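Local coordinates for protein Kinase A (Toxoplasma gondii, PDB 5J3U) that binds cAMP in two cyclic nucleotide-binding domains and, as in related regulatory subunits, probably holds the kinase catalytic subunit inactive until the nucleotide arrives, at residues 31-34 and 35-39; 238-241 and 242-246. One frame throughout, in Å; residues are numbered along the deposited sequence.

Interaction 1 of 2, residues 31-34 and 35-39; sequences NTVI and LAMQE
Val33 and Met37 run alongside each other in the same direction, with CG1 of Val33 4.0 Å from SD of Met37. Val33 places CG1 anti to its backbone N (chi1 174°), on the carbonyl side, where the next turn brings the thioether past it. Met37 then bends at both chi2 and chi3, folding its chain instead of running straight out. A compact branched residue and a flexible sulfur-bearing one can thus share one apolar patch, completed by Leu114 of strand 109-115, which touches both.

The backbone here is the last turn of helix 27-36, just before strand 38-42 begins the beta-barrel of the first cyclic nucleotide-binding domain. Leu35 N still bonds Asn31 O at 2.8 Å and Ala36 N bonds Thr32 O at 3.0 Å, both in the i to i-4 pattern. Met37 leaves helical geometry, and its N is shared: a weak bond reaches Val33 O, while Ile34 O accepts at 3.1 Å from above its carbonyl plane. Small Ala36 suits the side facing helix 116-138, where it touches Thr118. Ile34 turns its branched chain onto Glu13 and Leu16 of helix 6-18, and its carbonyl oxygen also accepts a hydrogen bond from Lys4 NZ.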
# COMPACT_ATOMS: atom_id res chain seq x y z
N ASN A 31 -1.44 17.74 -0.47
CA ASN A 31 -1.59 18.93 0.39
C ASN A 31 -3.04 19.48 0.45
O ASN A 31 -3.51 19.85 1.52
CB ASN A 31 -0.57 20.00 0.04
CG ASN A 31 -0.63 21.17 0.98
OD1 ASN A 31 -1.20 22.23 0.64
ND2 ASN A 31 -0.09 20.98 2.16
N THR A 32 -3.71 19.53 -0.67
CA THR A 32 -5.13 19.91 -0.74
C THR A 32 -6.07 18.98 0.03
O THR A 32 -6.91 19.41 0.79
CB THR A 32 -5.50 19.95 -2.19
OG1 THR A 32 -4.72 20.97 -2.78
CG2 THR A 32 -6.98 20.22 -2.46
N VAL A 33 -5.85 17.67 -0.11
CA VAL A 33 -6.54 16.69 0.75
C VAL A 33 -6.25 16.95 2.23
O VAL A 33 -7.18 17.00 3.03
CB VAL A 33 -6.16 15.21 0.39
CG1 VAL A 33 -6.78 14.27 1.39
CG2 VAL A 33 -6.58 14.86 -1.03
N ILE A 34 -5.00 17.18 2.59
CA ILE A 34 -4.64 17.48 3.96
C ILE A 34 -5.40 18.73 4.44
O ILE A 34 -5.99 18.72 5.53
CB ILE A 34 -3.11 17.61 4.16
CG1 ILE A 34 -2.47 16.21 4.00
CG2 ILE A 34 -2.73 18.20 5.52
CD1 ILE A 34 -0.96 16.26 3.90
N LEU A 35 -5.47 19.74 3.58
CA LEU A 35 -6.20 21.00 3.97
C LEU A 35 -7.66 20.69 4.31
O LEU A 35 -8.21 21.22 5.28
CB LEU A 35 -6.14 22.01 2.85
CG LEU A 35 -6.78 23.39 3.15
CD1 LEU A 35 -6.11 24.05 4.34
CD2 LEU A 35 -6.72 24.28 1.94
N ALA A 36 -8.27 19.86 3.48
CA ALA A 36 -9.68 19.47 3.61
C ALA A 36 -9.98 18.58 4.79
O ALA A 36 -11.11 18.57 5.29
CB ALA A 36 -10.19 18.86 2.33
N MET A 37 -8.98 17.88 5.31
CA MET A 37 -9.21 16.92 6.38
C MET A 37 -9.47 17.58 7.74
O MET A 37 -8.88 18.63 8.06
CB MET A 37 -8.04 15.95 6.47
CG MET A 37 -7.95 15.17 5.17
SD MET A 37 -7.54 13.47 5.24
CE MET A 37 -8.93 13.06 6.20
N GLN A 38 -10.39 16.99 8.50
CA GLN A 38 -10.72 17.50 9.84
C GLN A 38 -10.45 16.45 10.87
O GLN A 38 -10.80 15.28 10.67
CB GLN A 38 -12.15 17.94 9.90
CG GLN A 38 -12.42 19.02 8.88
CD GLN A 38 -13.82 19.60 8.99
OE1 GLN A 38 -14.56 19.34 9.94
NE2 GLN A 38 -14.18 20.42 8.02
N GLU A 39 -9.81 16.85 11.97
CA GLU A 39 -9.51 15.92 13.04
C GLU A 39 -10.80 15.45 13.71
O GLU A 39 -11.77 16.20 13.82
CB GLU A 39 -8.55 16.51 14.09
CG GLU A 39 -8.04 15.45 15.07
CD GLU A 39 -7.01 15.94 16.06
OE1 GLU A 39 -7.03 17.13 16.40
OE2 GLU A 39 -6.20 15.11 16.53

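Interaction 2 of 2, residues 238-241 and 242-246; sequences LERK and SFKRL
Glu239 O takes a hydrogen bond from Phe243 N at 2.9 Å, nearly along the C=O axis, and so starts helix 240-246 directly from the end of strand 232-239. Glu239 is the N-cap residue. A water accepts from its N and also bonds Ser242 OG at 3.2 Å, bridging the strand end to the first turn. Ser242 suits this bend because its short side chain offers both a hydroxyl for the water and a CB for Leu238, whose CD1 packs 3.6 Å away. The other branch of Leu238, CD2, meets Phe243 CB at 4.0 Å.

This strand-to-helix junction closes the beta-barrel of the second cyclic nucleotide-binding domain, and Phe243 presents its ring edge-to-face with Phe180. Arg240 and Lys244 run in parallel, one turn apart, with NH1 of Arg240 4.1 Å from CE of Lys244; both form salt bridges with Glu220, Arg240 also pairs with Asp178, and Lys244 NZ bonds Leu217 O as well. On the next flank, Lys241 CD sits 3.7 Å over one face of the Arg245 guanidinium, nearer its margin than its centre. The Arg245 chain is extended from CG to NE, which carries the flat group alongside the lysine methylenes. Lys241 NZ and Arg245 NH2 stay 4.4 Å apart, a like-charge proximity probably eased by solvent, whereas Glu220, with Asp178 on Arg240, probably offsets the charges of Arg240 and Lys244.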
# COMPACT_ATOMS: atom_id res chain seq x y z
N LEU A 238 5.11 -4.18 -2.94
CA LEU A 238 4.18 -5.07 -2.23
C LEU A 238 4.80 -5.46 -0.88
O LEU A 238 5.88 -6.03 -0.83
CB LEU A 238 3.96 -6.31 -3.04
CG LEU A 238 2.87 -7.29 -2.63
CD1 LEU A 238 1.50 -6.64 -2.78
CD2 LEU A 238 2.95 -8.58 -3.40
N GLU A 239 4.12 -5.11 0.21
CA GLU A 239 4.60 -5.42 1.56
C GLU A 239 4.56 -6.89 1.86
O GLU A 239 3.78 -7.60 1.32
CB GLU A 239 3.76 -4.72 2.62
CG GLU A 239 3.94 -3.23 2.65
CD GLU A 239 3.20 -2.59 3.81
OE1 GLU A 239 2.07 -3.03 4.09
OE2 GLU A 239 3.72 -1.64 4.41
N ARG A 240 5.44 -7.32 2.77
CA ARG A 240 5.61 -8.72 3.16
C ARG A 240 4.32 -9.47 3.46
O ARG A 240 4.06 -10.58 2.93
CB ARG A 240 6.49 -8.73 4.42
CG ARG A 240 6.60 -10.08 5.10
CD ARG A 240 7.46 -9.96 6.35
NE ARG A 240 8.88 -9.90 5.99
CZ ARG A 240 9.61 -10.93 5.63
NH1 ARG A 240 9.09 -12.14 5.57
NH2 ARG A 240 10.89 -10.76 5.32
N LYS A 241 3.46 -8.83 4.26
CA LYS A 241 2.22 -9.47 4.65
C LYS A 241 1.33 -9.72 3.42
O LYS A 241 0.77 -10.79 3.32
CB LYS A 241 1.46 -8.65 5.68
CG LYS A 241 0.32 -9.44 6.28
CD LYS A 241 -0.24 -8.74 7.51
CE LYS A 241 0.68 -8.84 8.71
NZ LYS A 241 -0.07 -8.52 9.96
N SER A 242 1.23 -8.75 2.52
CA SER A 242 0.47 -8.92 1.28
C SER A 242 1.09 -9.94 0.36
O SER A 242 0.40 -10.68 -0.31
CB SER A 242 0.33 -7.62 0.50
OG SER A 242 -0.15 -6.64 1.36
N PHE A 243 2.42 -9.95 0.29
CA PHE A 243 3.11 -10.94 -0.50
C PHE A 243 2.76 -12.38 -0.06
O PHE A 243 2.40 -13.26 -0.87
CB PHE A 243 4.62 -10.71 -0.41
CG PHE A 243 5.47 -11.68 -1.17
CD1 PHE A 243 5.93 -12.86 -0.56
CD2 PHE A 243 5.97 -11.37 -2.42
CE1 PHE A 243 6.75 -13.73 -1.24
CE2 PHE A 243 6.82 -12.23 -3.09
CZ PHE A 243 7.21 -13.41 -2.50
N LYS A 244 2.89 -12.60 1.24
CA LYS A 244 2.58 -13.91 1.81
C LYS A 244 1.08 -14.28 1.63
O LYS A 244 0.77 -15.42 1.33
CB LYS A 244 2.92 -13.91 3.28
CG LYS A 244 4.38 -13.84 3.63
CD LYS A 244 5.13 -15.11 3.35
CE LYS A 244 6.62 -14.90 3.72
NZ LYS A 244 7.48 -16.10 3.51
N ARG A 245 0.18 -13.31 1.76
CA ARG A 245 -1.26 -13.63 1.75
C ARG A 245 -1.90 -13.63 0.38
O ARG A 245 -3.00 -14.18 0.24
CB ARG A 245 -1.98 -12.69 2.66
CG ARG A 245 -1.62 -12.97 4.09
CD ARG A 245 -2.32 -12.03 5.00
NE ARG A 245 -2.03 -12.39 6.38
CZ ARG A 245 -2.49 -11.75 7.44
NH1 ARG A 245 -3.35 -10.71 7.31
NH2 ARG A 245 -2.15 -12.18 8.65
N LEU A 246 -1.25 -13.01 -0.62
CA LEU A 246 -1.85 -12.82 -1.94
C LEU A 246 -1.13 -13.52 -3.10
O LEU A 246 -1.75 -13.74 -4.15
CB LEU A 246 -1.90 -11.33 -2.26
CG LEU A 246 -2.68 -10.40 -1.34
CD1 LEU A 246 -2.60 -8.98 -1.86
CD2 LEU A 246 -4.13 -10.84 -1.24
O HOH W 1 1.36 -4.13 0.17

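How the interactions relate
Both interactions are junctions between helix and strand, run in opposite order: in 31-39 a helix runs out into the first strand of one cyclic nucleotide-binding domain, and in 238-246 the last strand of the other runs into a helix. Their centres are 30 Å apart and their nearest atoms about 19 Å, so they do not touch. Each domain holds its own cAMP. The Met37 side chain lies about 13 Å from a bound nucleotide, and no residue of 31-39 is among those lining the first cAMP pocket; the Arg240 side chain is about 8 Å from a bound nucleotide. The buried side of interaction 1 packs against helices 6-18 and 116-138.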